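PDB 2QYT: 2-dehydropantoate 2-reductase from Porphyromonas gingivalis, which probably catalyses the NADPH-dependent reduction of 2-dehydropantoate (ketopantoate) to (R)-pantoate, a step on the route to pantothenate. Local coordinates for residues 84-90 / 111-117; 137-141 / 195-201; 170-174 / 189-193; 202-206 / 285-290. All blocks are in the same frame, centred on the assembly; numbering follows the deposited sequence. Where two conformers were deposited one is given.

Contact 1. Residues 84-90 / 111-117; sequences VDYILFC and TKILPLL. With EDO (1,2-ethanediol), chain G.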
loop_
_atom_site.group_PDB
_atom_site.type_symbol
_atom_site.label_atom_id
_atom_site.label_comp_id
_atom_site.label_asym_id
_atom_site.label_seq_id
_atom_site.Cartn_x
_atom_site.Cartn_y
_atom_site.Cartn_z
ATOM N N VAL A 84 -18.715 -7.046 -3.026
ATOM C CA VAL A 84 -17.647 -7.966 -3.446
ATOM C C VAL A 84 -17.053 -8.676 -2.218
ATOM O O VAL A 84 -17.398 -8.368 -1.057
ATOM C CB VAL A 84 -16.482 -7.224 -4.219
ATOM C CG1 VAL A 84 -16.998 -6.545 -5.512
ATOM C CG2 VAL A 84 -15.861 -6.176 -3.350
ATOM N N ASP A 85 -16.146 -9.616 -2.454
ATOM C CA ASP A 85 -15.476 -10.278 -1.331
ATOM C C ASP A 85 -14.250 -9.506 -0.766
ATOM O O ASP A 85 -14.017 -9.538 0.436
ATOM C CB ASP A 85 -15.166 -11.735 -1.717
ATOM C CG ASP A 85 -16.434 -12.479 -2.083
ATOM O OD1 ASP A 85 -17.276 -12.611 -1.207
ATOM O OD2 ASP A 85 -16.640 -12.866 -3.241
ATOM N N TYR A 86 -13.514 -8.846 -1.658
ATOM C CA TYR A 86 -12.258 -8.138 -1.334
ATOM C C TYR A 86 -12.249 -6.839 -2.085
ATOM O O TYR A 86 -12.558 -6.808 -3.256
ATOM C CB TYR A 86 -11.023 -8.969 -1.699
ATOM C CG TYR A 86 -11.053 -10.369 -1.086
ATOM C CD1 TYR A 86 -11.417 -11.504 -1.856
ATOM C CD2 TYR A 86 -10.735 -10.564 0.267
ATOM C CE1 TYR A 86 -11.438 -12.805 -1.269
ATOM C CE2 TYR A 86 -10.777 -11.879 0.865
ATOM C CZ TYR A 86 -11.109 -12.963 0.091
ATOM O OH TYR A 86 -11.096 -14.201 0.697
ATOM N N ILE A 87 -11.994 -5.767 -1.354
ATOM C CA ILE A 87 -11.655 -4.511 -1.944
ATOM C C ILE A 87 -10.181 -4.225 -1.655
ATOM O O ILE A 87 -9.748 -4.146 -0.490
ATOM C CB ILE A 87 -12.506 -3.357 -1.390
ATOM C CG1 ILE A 87 -13.988 -3.604 -1.691
ATOM C CG2 ILE A 87 -11.998 -1.982 -1.951
ATOM C CD1 ILE A 87 -14.957 -2.703 -0.865
ATOM N N LEU A 88 -9.423 -4.046 -2.737
ATOM C CA LEU A 88 -8.035 -3.549 -2.671
ATOM C C LEU A 88 -8.114 -2.030 -2.842
ATOM O O LEU A 88 -8.562 -1.533 -3.896
ATOM C CB LEU A 88 -7.246 -4.182 -3.835
ATOM C CG LEU A 88 -6.437 -5.446 -3.599
ATOM C CD1 LEU A 88 -7.058 -6.462 -2.705
ATOM C CD2 LEU A 88 -5.892 -6.051 -4.943
ATOM N N PHE A 89 -7.772 -1.316 -1.781
ATOM C CA PHE A 89 -7.981 0.122 -1.707
ATOM C C PHE A 89 -6.622 0.732 -2.044
ATOM O O PHE A 89 -5.682 0.605 -1.291
ATOM C CB PHE A 89 -8.478 0.497 -0.290
ATOM C CG PHE A 89 -8.866 1.950 -0.134
ATOM C CD1 PHE A 89 -10.157 2.377 -0.452
ATOM C CD2 PHE A 89 -7.932 2.890 0.330
ATOM C CE1 PHE A 89 -10.532 3.717 -0.308
ATOM C CE2 PHE A 89 -8.285 4.270 0.473
ATOM C CZ PHE A 89 -9.603 4.665 0.166
ATOM N N CYS A 90 -6.538 1.375 -3.204
ATOM C CA CYS A 90 -5.287 1.783 -3.832
ATOM C C CYS A 90 -5.323 3.219 -4.338
ATOM O O CYS A 90 -4.612 3.572 -5.270
ATOM C CB CYS A 90 -4.944 0.819 -4.986
ATOM S SG CYS A 90 -4.873 -0.934 -4.456
ATOM N N THR A 111 -17.347 -8.723 3.002
ATOM C CA THR A 111 -16.298 -7.899 2.392
ATOM C C THR A 111 -15.149 -7.636 3.323
ATOM O O THR A 111 -15.363 -7.306 4.496
ATOM C CB THR A 111 -16.819 -6.562 1.856
ATOM O OG1 THR A 111 -17.938 -6.814 1.031
ATOM C CG2 THR A 111 -15.727 -5.828 1.020
ATOM N N LYS A 112 -13.939 -7.789 2.787
ATOM C CA LYS A 112 -12.683 -7.428 3.472
ATOM C C LYS A 112 -11.953 -6.391 2.616
ATOM O O LYS A 112 -11.891 -6.518 1.401
ATOM C CB LYS A 112 -11.775 -8.636 3.704
ATOM C CG LYS A 112 -12.438 -9.824 4.449
ATOM C CD LYS A 112 -12.808 -9.404 5.874
ATOM C CE LYS A 112 -13.396 -10.530 6.677
ATOM N NZ LYS A 112 -14.660 -10.975 6.143
ATOM N N ILE A 113 -11.456 -5.352 3.269
ATOM C CA ILE A 113 -10.832 -4.253 2.613
ATOM C C ILE A 113 -9.372 -4.285 2.995
ATOM O O ILE A 113 -9.039 -4.435 4.190
ATOM C CB ILE A 113 -11.462 -2.902 3.033
ATOM C CG1 ILE A 113 -12.980 -2.915 2.781
ATOM C CG2 ILE A 113 -10.831 -1.768 2.280
ATOM C CD1 ILE A 113 -13.686 -1.786 3.440
ATOM N N LEU A 114 -8.524 -4.167 1.963
ATOM C CA LEU A 114 -7.069 -4.100 2.066
ATOM C C LEU A 114 -6.535 -2.751 1.560
ATOM O O LEU A 114 -6.413 -2.558 0.359
ATOM C CB LEU A 114 -6.437 -5.184 1.183
ATOM C CG LEU A 114 -5.751 -6.376 1.846
ATOM C CD1 LEU A 114 -5.039 -7.293 0.852
ATOM C CD2 LEU A 114 -4.777 -5.791 2.853
ATOM N N PRO A 115 -6.170 -1.842 2.477
ATOM C CA PRO A 115 -5.485 -0.653 2.013
ATOM C C PRO A 115 -4.026 -1.006 1.713
ATOM O O PRO A 115 -3.322 -1.583 2.568
ATOM C CB PRO A 115 -5.579 0.320 3.223
ATOM C CG PRO A 115 -6.369 -0.404 4.294
ATOM C CD PRO A 115 -6.300 -1.856 3.951
ATOM N N LEU A 116 -3.567 -0.699 0.511
ATOM C CA LEU A 116 -2.185 -0.996 0.159
ATOM C C LEU A 116 -1.275 0.253 0.144
ATOM O O LEU A 116 -0.098 0.178 -0.228
ATOM C CB LEU A 116 -2.125 -1.809 -1.149
ATOM C CG LEU A 116 -2.971 -3.111 -1.137
ATOM C CD1 LEU A 116 -3.079 -3.704 -2.528
ATOM C CD2 LEU A 116 -2.445 -4.155 -0.076
ATOM N N LEU A 117 -1.815 1.367 0.612
ATOM C CA LEU A 117 -1.184 2.696 0.616
ATOM C C LEU A 117 -0.100 2.807 1.697
ATOM O O LEU A 117 -0.144 2.108 2.712
ATOM C CB LEU A 117 -2.244 3.793 0.923
ATOM C CG LEU A 117 -3.667 3.796 0.310
ATOM C CD1 LEU A 117 -4.380 2.525 0.719
ATOM C CD2 LEU A 117 -4.509 5.035 0.724
HETATM C C1 EDO G . -1.959 2.790 -6.606
HETATM O O1 EDO G . -3.081 2.501 -7.443
HETATM C C2 EDO G . -1.064 3.876 -7.205
HETATM O O2 EDO G . 0.278 3.553 -6.865
#
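The ring of Phe-89 meets Leu-117 at its edge, where CD1 of the leucine lies in the ring plane, 3.6 Å from CD2 of Phe-89. The phenylalanine CG stands opposite the backbone N (chi1 -174°), which carries the ring along its strand to the point where the 111-117 chain leaves the sheet. The ring of Phe-14 meets it, and Met-126 of helix 122-126 packs on the same side chain. Tyr-86 is approached obliquely by CB of Lys-112, while the tyrosine OH bonds to the backbone O of Asp-173 and to Arg-176, and the lysine amine pairs with the Asp-173 carboxylate.

The two strands are joined by a parallel ladder. Leu-114 N donates to Ile-87 O at 2.7 Å with an N-H...O angle of 174°, and Phe-89 N to Leu-114 O is equally straight. Ile-87 N in turn donates to Lys-112 O at 2.9 Å, so one residue is bonded through both its amide and its carbonyl. At the start, Thr-111 OG1 donates to Val-84 O at 2.7 Å. Ile-87 and Ile-113 lie side by side on the face that also carries Phe-89, and Leu-88 and Leu-114 do the same on the reverse face, CD1 of Leu-88 sitting 4.1 Å from CB of Leu-114. These adjacent parallel strands, 86-89 beside the sheet-edge strand 111-115, belong to the Rossmann-type nucleotide-binding domain of ketopantoate reductases.

Contact 2. Residues 137-141 / 195-201; sequences KGCVY and DWYIMKK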
loop_
_atom_site.group_PDB
_atom_site.type_symbol
_atom_site.label_atom_id
_atom_site.label_comp_id
_atom_site.label_asym_id
_atom_site.label_seq_id
_atom_site.Cartn_x
_atom_site.Cartn_y
_atom_site.Cartn_z
ATOM N N LYS A 137 -4.846 -5.168 7.099
ATOM C CA LYS A 137 -3.682 -4.315 6.903
ATOM C C LYS A 137 -2.881 -4.900 5.763
ATOM O O LYS A 137 -2.839 -6.116 5.594
ATOM C CB LYS A 137 -2.812 -4.322 8.154
ATOM C CG LYS A 137 -3.575 -3.872 9.359
ATOM C CD LYS A 137 -2.695 -3.550 10.526
ATOM C CE LYS A 137 -3.609 -3.251 11.701
ATOM N NZ LYS A 137 -2.863 -3.090 12.972
ATOM N N GLY A 138 -2.255 -4.039 4.981
ATOM C CA GLY A 138 -1.418 -4.512 3.890
ATOM C C GLY A 138 -0.341 -3.514 3.539
ATOM O O GLY A 138 -0.436 -2.343 3.902
ATOM N N CYS A 139 0.724 -3.999 2.891
ATOM C CA CYS A 139 1.689 -3.128 2.273
ATOM C C CYS A 139 2.405 -3.840 1.130
ATOM O O CYS A 139 2.566 -5.066 1.139
ATOM C CB CYS A 139 2.694 -2.592 3.297
ATOM S SG CYS A 139 3.871 -3.829 3.875
ATOM N N VAL A 140 2.830 -3.066 0.132
ATOM C CA VAL A 140 3.445 -3.619 -1.090
ATOM C C VAL A 140 4.835 -3.034 -1.271
ATOM O O VAL A 140 5.110 -1.942 -0.791
ATOM C CB VAL A 140 2.535 -3.413 -2.338
ATOM C CG1 VAL A 140 1.196 -4.115 -2.150
ATOM C CG2 VAL A 140 2.301 -1.931 -2.658
ATOM N N TYR A 141 5.748 -3.802 -1.865
ATOM C CA TYR A 141 7.025 -3.282 -2.334
ATOM C C TYR A 141 7.030 -3.509 -3.836
ATOM O O TYR A 141 7.053 -4.643 -4.312
ATOM C CB TYR A 141 8.201 -4.015 -1.690
ATOM C CG TYR A 141 8.397 -3.725 -0.234
ATOM C CD1 TYR A 141 9.313 -2.787 0.177
ATOM C CD2 TYR A 141 7.629 -4.359 0.732
ATOM C CE1 TYR A 141 9.524 -2.514 1.550
ATOM C CE2 TYR A 141 7.811 -4.080 2.096
ATOM C CZ TYR A 141 8.751 -3.161 2.498
ATOM O OH TYR A 141 8.920 -2.876 3.843
ATOM N N ASP A 195 1.617 -6.153 11.491
ATOM C CA ASP A 195 1.956 -4.826 12.026
ATOM C C ASP A 195 3.438 -4.519 11.844
ATOM O O ASP A 195 3.821 -3.381 11.569
ATOM C CB ASP A 195 1.603 -4.722 13.514
ATOM C CG ASP A 195 0.100 -4.685 13.766
ATOM O OD1 ASP A 195 -0.671 -4.421 12.828
ATOM O OD2 ASP A 195 -0.318 -4.934 14.913
ATOM N N TRP A 196 4.270 -5.538 12.003
ATOM C CA TRP A 196 5.714 -5.381 11.862
ATOM C C TRP A 196 6.110 -4.983 10.441
ATOM O O TRP A 196 6.887 -4.064 10.268
ATOM C CB TRP A 196 6.426 -6.656 12.302
ATOM C CG TRP A 196 7.811 -6.788 11.803
ATOM C CD1 TRP A 196 8.324 -7.820 11.057
ATOM C CD2 TRP A 196 8.882 -5.859 11.997
ATOM N NE1 TRP A 196 9.661 -7.593 10.792
ATOM C CE2 TRP A 196 10.029 -6.400 11.361
ATOM C CE3 TRP A 196 8.992 -4.623 12.658
ATOM C CZ2 TRP A 196 11.259 -5.738 11.348
ATOM C CZ3 TRP A 196 10.230 -3.969 12.655
ATOM C CH2 TRP A 196 11.339 -4.527 12.002
ATOM N N TYR A 197 5.565 -5.671 9.435
ATOM C CA TYR A 197 5.826 -5.335 8.019
ATOM C C TYR A 197 5.372 -3.920 7.694
ATOM O O TYR A 197 6.042 -3.184 6.963
ATOM C CB TYR A 197 5.191 -6.359 7.057
ATOM C CG TYR A 197 5.828 -7.709 7.172
ATOM C CD1 TYR A 197 6.835 -8.112 6.283
ATOM C CD2 TYR A 197 5.478 -8.573 8.210
ATOM C CE1 TYR A 197 7.471 -9.377 6.425
ATOM C CE2 TYR A 197 6.083 -9.817 8.352
ATOM C CZ TYR A 197 7.080 -10.223 7.462
ATOM O OH TYR A 197 7.686 -11.464 7.637
ATOM N N ILE A 198 4.242 -3.540 8.263
ATOM C CA ILE A 198 3.700 -2.207 8.093
ATOM C C ILE A 198 4.566 -1.095 8.709
ATOM O O ILE A 198 4.781 -0.061 8.059
ATOM C CB ILE A 198 2.293 -2.117 8.709
ATOM C CG1 ILE A 198 1.354 -3.125 8.046
ATOM C CG2 ILE A 198 1.721 -0.687 8.606
ATOM C CD1 ILE A 198 0.756 -2.632 6.872
HETATM N N MSE A 199 4.971 -1.235 9.973
HETATM C CA MSE A 199 5.868 -0.226 10.567
HETATM C C MSE A 199 7.217 -0.251 9.866
HETATM O O MSE A 199 7.792 0.797 9.594
HETATM C CB MSE A 199 6.008 -0.356 12.095
HETATM C CG MSE A 199 6.646 -1.636 12.635
HETATM SE SE MSE A 199 7.458 -1.424 14.429
HETATM C CE MSE A 199 9.307 -1.354 13.916
ATOM N N LYS A 200 7.705 -1.450 9.547
ATOM C CA LYS A 200 8.990 -1.570 8.866
ATOM C C LYS A 200 9.014 -0.791 7.544
ATOM O O LYS A 200 9.934 -0.002 7.308
ATOM C CB LYS A 200 9.397 -3.044 8.679
ATOM C CG LYS A 200 10.871 -3.272 8.368
ATOM C CD LYS A 200 11.107 -4.676 7.795
ATOM C CE LYS A 200 10.841 -4.748 6.275
ATOM N NZ LYS A 200 9.983 -5.908 5.878
ATOM N N LYS A 201 7.979 -0.976 6.716
ATOM C CA LYS A 201 7.822 -0.217 5.476
ATOM C C LYS A 201 7.768 1.297 5.735
ATOM O O LYS A 201 8.473 2.064 5.074
ATOM C CB LYS A 201 6.555 -0.672 4.731
ATOM C CG LYS A 201 6.176 0.159 3.508
ATOM C CD LYS A 201 6.594 -0.506 2.225
ATOM C CE LYS A 201 6.811 0.495 1.097
ATOM N NZ LYS A 201 5.524 0.762 0.445
HETATM O O HOH W 1 2.495 -0.101 0.925
HETATM O O HOH W 2 7.837 -4.292 5.469
#
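Lys-201 and Tyr-141 run antiparallel to one another, the lysine chain laid over one face of the phenol ring. Its CD stands 3.7 Å from the centroid of the Tyr-141 ring, a CH-pi contact; NZ lies farther out, where any cation-pi attraction is weak at most. Bends at chi2 (101°) and chi4 (-85°) bring NZ of Lys-201 to O of Val-140 at 3.0 Å, almost in line with the carbonyl bond, and Asn-118 is a further partner of this amine. A water accepts a bond from Lys-200 NZ and gives one to Tyr-197 O; its contact with the phenol oxygen is modelled too short to trust.

Ile-198 fills the middle. Its CD1 packs 4.1 Å from CB of Cys-139 and also abuts the carbonyl of Gly-138. At the far end the extended chain of Lys-137 crosses Asp-195, and its NZ meets OD1 of Asp-195 at 2.6 Å on the syn side, 28° out of the carboxylate plane. Glu-124 forms a second salt bridge with the same amine.

Polar attachments thus flank an apolar centre where strand 137-148 meets helix 194-215. Two carboxylates around Lys-137 would be expected to stabilise its charged form, and the salt bridge ties the first turn of the helix to the strand.

Contact 3. Residues 170-174 / 189-193; sequences QTDDE and YNPTD. With SO4 (sulfate ion), chain F.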
loop_
_atom_site.group_PDB
_atom_site.type_symbol
_atom_site.label_atom_id
_atom_site.label_comp_id
_atom_site.label_asym_id
_atom_site.label_seq_id
_atom_site.Cartn_x
_atom_site.Cartn_y
_atom_site.Cartn_z
ATOM N N GLN A 170 -4.805 -17.354 11.290
ATOM C CA GLN A 170 -5.266 -16.870 9.998
ATOM C C GLN A 170 -6.737 -17.329 9.750
ATOM O O GLN A 170 -7.132 -18.447 10.104
ATOM C CB GLN A 170 -4.260 -17.237 8.888
ATOM C CG GLN A 170 -2.920 -17.802 9.465
ATOM C CD GLN A 170 -1.612 -17.063 9.065
ATOM O OE1 GLN A 170 -0.625 -17.711 8.690
ATOM N NE2 GLN A 170 -1.586 -15.729 9.191
ATOM N N THR A 171 -7.565 -16.436 9.226
ATOM C CA THR A 171 -8.972 -16.775 9.009
ATOM C C THR A 171 -9.176 -17.455 7.640
ATOM O O THR A 171 -8.268 -17.508 6.809
ATOM C CB THR A 171 -9.906 -15.542 9.168
ATOM O OG1 THR A 171 -9.693 -14.617 8.097
ATOM C CG2 THR A 171 -9.659 -14.834 10.494
ATOM N N ASP A 172 -10.370 -17.984 7.428
ATOM C CA ASP A 172 -10.722 -18.613 6.165
ATOM C C ASP A 172 -10.662 -17.631 5.012
ATOM O O ASP A 172 -10.169 -17.985 3.950
ATOM C CB ASP A 172 -12.123 -19.229 6.241
ATOM C CG ASP A 172 -12.174 -20.430 7.151
ATOM O OD1 ASP A 172 -11.078 -20.984 7.467
ATOM O OD2 ASP A 172 -13.304 -20.812 7.552
ATOM N N ASP A 173 -11.188 -16.418 5.224
ATOM C CA ASP A 173 -11.178 -15.366 4.194
ATOM C C ASP A 173 -9.731 -15.006 3.862
ATOM O O ASP A 173 -9.436 -14.748 2.704
ATOM C CB ASP A 173 -11.977 -14.114 4.608
ATOM C CG ASP A 173 -13.510 -14.250 4.355
ATOM O OD1 ASP A 173 -13.972 -15.290 3.808
ATOM O OD2 ASP A 173 -14.267 -13.298 4.706
ATOM N N GLU A 174 -8.841 -15.051 4.868
ATOM C CA GLU A 174 -7.397 -14.733 4.689
ATOM C C GLU A 174 -6.623 -15.770 3.888
ATOM O O GLU A 174 -5.894 -15.427 2.959
ATOM C CB GLU A 174 -6.705 -14.627 6.037
ATOM C CG GLU A 174 -6.498 -13.279 6.533
ATOM C CD GLU A 174 -5.736 -13.297 7.813
ATOM O OE1 GLU A 174 -4.633 -12.724 7.818
ATOM O OE2 GLU A 174 -6.220 -13.860 8.812
ATOM N N TYR A 189 2.201 -12.755 0.787
ATOM C CA TYR A 189 2.598 -13.340 2.041
ATOM C C TYR A 189 1.589 -12.842 3.056
ATOM O O TYR A 189 1.150 -11.676 3.006
ATOM C CB TYR A 189 4.007 -12.865 2.445
ATOM C CG TYR A 189 5.130 -13.128 1.429
ATOM C CD1 TYR A 189 5.206 -12.452 0.195
ATOM C CD2 TYR A 189 6.162 -14.010 1.745
ATOM C CE1 TYR A 189 6.279 -12.733 -0.719
ATOM C CE2 TYR A 189 7.209 -14.256 0.876
ATOM C CZ TYR A 189 7.260 -13.638 -0.338
ATOM O OH TYR A 189 8.309 -13.978 -1.119
ATOM N N ASN A 190 1.213 -13.716 3.970
ATOM C CA ASN A 190 0.143 -13.397 4.901
ATOM C C ASN A 190 0.678 -13.609 6.306
ATOM O O ASN A 190 0.310 -14.559 6.973
ATOM C CB ASN A 190 -1.120 -14.249 4.560
ATOM C CG ASN A 190 -2.219 -14.188 5.609
ATOM O OD1 ASN A 190 -2.909 -15.182 5.815
ATOM N ND2 ASN A 190 -2.430 -13.036 6.232
ATOM N N PRO A 191 1.565 -12.723 6.761
ATOM C CA PRO A 191 2.156 -13.005 8.037
ATOM C C PRO A 191 1.222 -12.663 9.176
ATOM O O PRO A 191 0.343 -11.812 9.067
ATOM C CB PRO A 191 3.362 -12.059 8.066
ATOM C CG PRO A 191 2.822 -10.825 7.328
ATOM C CD PRO A 191 2.075 -11.458 6.192
ATOM N N THR A 192 1.460 -13.316 10.290
ATOM C CA THR A 192 0.700 -13.083 11.492
ATOM C C THR A 192 1.053 -11.740 12.150
ATOM O O THR A 192 0.158 -11.017 12.669
ATOM C CB THR A 192 0.880 -14.284 12.456
ATOM O OG1 THR A 192 -0.077 -14.179 13.500
ATOM C CG2 THR A 192 2.311 -14.353 13.037
ATOM N N ASP A 193 2.349 -11.413 12.116
ATOM C CA ASP A 193 2.861 -10.125 12.567
ATOM C C ASP A 193 2.799 -9.091 11.441
ATOM O O ASP A 193 3.798 -8.453 11.088
ATOM C CB ASP A 193 4.278 -10.255 13.177
ATOM C CG ASP A 193 5.319 -10.865 12.210
ATOM O OD1 ASP A 193 4.961 -11.679 11.316
ATOM O OD2 ASP A 193 6.526 -10.538 12.379
HETATM S S SO4 F . 3.387 -16.997 3.726
HETATM O O1 SO4 F . 3.675 -18.141 2.848
HETATM O O2 SO4 F . 4.381 -15.941 3.571
HETATM O O3 SO4 F . 2.048 -16.462 3.444
HETATM O O4 SO4 F . 3.420 -17.484 5.106
#
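Asn-190 ND2 is held by two acceptors, OE1 of Glu-174 across the contact and the carbonyl oxygen of Phe-163 on the neighbouring strand. The bond to Glu-174 is short and straight: ND2 of Asn-190 lies 2.7 Å from OE1, with an N-H...O angle of 170°. OE1 lies nearly in the plane of the asparagine amide, yet the donor stands 38° out of the carboxylate plane, and the two flat groups are turned 71° against each other.

The second carboxylate oxygen turns back to its own segment. Thr-171 N donates to OE2 of Glu-174 at 2.9 Å, and a weak bond from Glu-174 N to Thr-171 OG1 completes a capping box at the start of helix 172-183; Ser-165 also bonds to OE2. Alongside, Gln-170 NE2 makes a weak bond of 3.1 Å to the backbone O of Asn-190.

Shared in this way, one carboxylate both caps a helix and anchors the loop 189-193, and the several donors around it would tend to stabilise its negative charge.

Contact 4. Residues 202-206 / 285-290; sequences FMMIS and TLTGYV. With SO4 (sulfate ion), chain D.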
loop_
_atom_site.group_PDB
_atom_site.type_symbol
_atom_site.label_atom_id
_atom_site.label_comp_id
_atom_site.label_asym_id
_atom_site.label_seq_id
_atom_site.Cartn_x
_atom_site.Cartn_y
_atom_site.Cartn_z
ATOM N N PHE A 202 6.934 1.715 6.686
ATOM C CA PHE A 202 6.721 3.138 6.959
ATOM C C PHE A 202 7.976 3.865 7.492
ATOM O O PHE A 202 8.256 4.995 7.115
ATOM C CB PHE A 202 5.532 3.370 7.913
ATOM C CG PHE A 202 5.354 4.817 8.282
ATOM C CD1 PHE A 202 4.654 5.688 7.422
ATOM C CD2 PHE A 202 5.929 5.328 9.443
ATOM C CE1 PHE A 202 4.496 7.031 7.724
ATOM C CE2 PHE A 202 5.809 6.676 9.755
ATOM C CZ PHE A 202 5.085 7.531 8.902
HETATM N N MSE A 203 8.701 3.219 8.394
HETATM C CA MSE A 203 9.928 3.781 8.959
HETATM C C MSE A 203 10.972 4.068 7.870
HETATM O O MSE A 203 11.514 5.174 7.822
HETATM C CB MSE A 203 10.491 2.862 10.032
HETATM C CG MSE A 203 9.718 2.855 11.339
HETATM SE SE MSE A 203 10.369 1.448 12.562
HETATM C CE MSE A 203 10.972 0.154 11.247
HETATM N N MSE A 204 11.199 3.095 6.985
HETATM C CA MSE A 204 12.109 3.221 5.848
HETATM C C MSE A 204 11.770 4.400 4.934
HETATM O O MSE A 204 12.622 5.200 4.562
HETATM C CB MSE A 204 12.047 1.947 5.015
HETATM C CG MSE A 204 12.659 0.736 5.673
HETATM SE SE MSE A 204 14.584 0.900 5.830
HETATM C CE MSE A 204 15.017 1.135 3.928
ATOM N N ILE A 205 10.503 4.484 4.547
ATOM C CA ILE A 205 10.072 5.524 3.622
ATOM C C ILE A 205 9.908 6.868 4.331
ATOM O O ILE A 205 10.135 7.912 3.742
ATOM C CB ILE A 205 8.813 5.122 2.842
ATOM C CG1 ILE A 205 8.344 6.280 1.959
ATOM C CG2 ILE A 205 7.719 4.721 3.784
ATOM C CD1 ILE A 205 7.134 5.992 1.111
ATOM N N SER A 206 9.535 6.840 5.605
ATOM C CA SER A 206 9.550 8.053 6.416
ATOM C C SER A 206 10.987 8.613 6.431
ATOM O O SER A 206 11.244 9.692 5.900
ATOM C CB SER A 206 9.019 7.751 7.825
ATOM O OG SER A 206 9.012 8.892 8.658
ATOM N N THR A 285 3.126 13.285 5.010
ATOM C CA THR A 285 2.935 12.787 6.370
ATOM C C THR A 285 3.681 11.439 6.512
ATOM O O THR A 285 3.255 10.474 7.174
ATOM C CB THR A 285 1.451 12.767 6.772
ATOM O OG1 THR A 285 0.869 14.053 6.489
ATOM C CG2 THR A 285 1.306 12.500 8.242
ATOM N N LEU A 286 4.815 11.414 5.834
ATOM C CA LEU A 286 5.884 10.508 6.150
ATOM C C LEU A 286 6.742 11.258 7.174
ATOM O O LEU A 286 7.674 10.711 7.734
ATOM C CB LEU A 286 6.646 10.163 4.868
ATOM C CG LEU A 286 5.676 9.647 3.788
ATOM C CD1 LEU A 286 6.138 9.956 2.367
ATOM C CD2 LEU A 286 5.385 8.159 3.972
ATOM N N THR A 287 6.369 12.509 7.434
ATOM C CA THR A 287 7.076 13.417 8.346
ATOM C C THR A 287 6.130 13.945 9.441
ATOM O O THR A 287 6.384 13.740 10.634
ATOM C CB THR A 287 7.688 14.616 7.570
ATOM O OG1 THR A 287 8.057 14.198 6.243
ATOM C CG2 THR A 287 8.899 15.165 8.288
ATOM N N GLY A 288 5.044 14.608 9.028
ATOM C CA GLY A 288 4.104 15.218 9.962
ATOM C C GLY A 288 3.559 14.256 10.996
ATOM O O GLY A 288 3.454 14.597 12.177
ATOM N N TYR A 289 3.235 13.045 10.544
ATOM C CA TYR A 289 2.673 12.003 11.400
ATOM C C TYR A 289 3.567 11.747 12.602
ATOM O O TYR A 289 3.093 11.801 13.755
ATOM C CB TYR A 289 2.475 10.693 10.619
ATOM C CG TYR A 289 2.106 9.541 11.521
ATOM C CD1 TYR A 289 0.800 9.403 12.016
ATOM C CD2 TYR A 289 3.069 8.620 11.930
ATOM C CE1 TYR A 289 0.461 8.357 12.877
ATOM C CE2 TYR A 289 2.745 7.573 12.793
ATOM C CZ TYR A 289 1.440 7.441 13.258
ATOM O OH TYR A 289 1.132 6.395 14.104
ATOM N N VAL A 290 4.849 11.473 12.290
ATOM C CA VAL A 290 5.931 11.196 13.239
ATOM C C VAL A 290 6.054 12.276 14.326
ATOM O O VAL A 290 5.966 11.967 15.524
ATOM C CB VAL A 290 7.308 11.002 12.495
ATOM C CG1 VAL A 290 8.333 10.360 13.415
ATOM C CG2 VAL A 290 7.140 10.145 11.257
HETATM S S SO4 D . 1.350 17.771 7.959
HETATM O O1 SO4 D . 2.408 17.157 8.757
HETATM O O2 SO4 D . 1.912 18.672 6.943
HETATM O O3 SO4 D . 0.569 16.706 7.301
HETATM O O4 SO4 D . 0.527 18.563 8.870
#
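Phe-202 begins the contact by pushing its ring toward the turn that precedes helix 288-296. The first torsion (chi1 176°) swings the ring away from the backbone N, and Thr-285 O lies in its plane at the edge, 3.7 Å from CE1 of Phe-202. Tyr-289 meets it obliquely, the two planes 85° apart and CZ of Phe-202 3.8 Å from CD2 of Tyr-289, with CG2 of Val-290 also at the edge. One turn later Ile-205 lays CG1 and CD1 against CD2 of Leu-286, each 4.0 Å away; this one methyl also packs on Phe-202 and so sits between the two.

Ser-206 points its hydroxyl at Leu-286 O as a donor, but the modelled separation is implausibly short and the bond's detail doubtful; Tyr-304 is a further partner. Thr-285, whose CB points away from helix 194-215, binds a sulfate, probably from the crystallisation liquor, through OG1. Helix 194-215 packing against the start of helix 288-296 is part of the all-helical C-terminal domain, of the 6-phosphogluconate dehydrogenase C-terminal clan.

Overall arrangement
The four contacts run from the nucleotide-binding domain to the helical one. Contact 1 touches contact 3 through Asp-173, whose carboxylate forms a salt bridge with Lys-112 (OD2 to NZ 2.8 Å), and touches contact 2 where Leu-114 CD2 packs 3.4 Å from Lys-137 O. Contact 3 is nested in the loop that contact 2 closes, and Pro-191 CB leans on Tyr-197 CE2 at 3.5 Å. Contacts 2 and 4 adjoin along helix 194-215, their centres about 13 Å apart. Contacts 1 and 4 lie about 23 Å apart, centre to centre. At Cys-90 an ethanediol, probably from the crystallisation liquor, bonds to backbone N of Gly-17 and Gly-20 of a Rossmann-type GxGxxG pattern, consistent with the NADPH pocket.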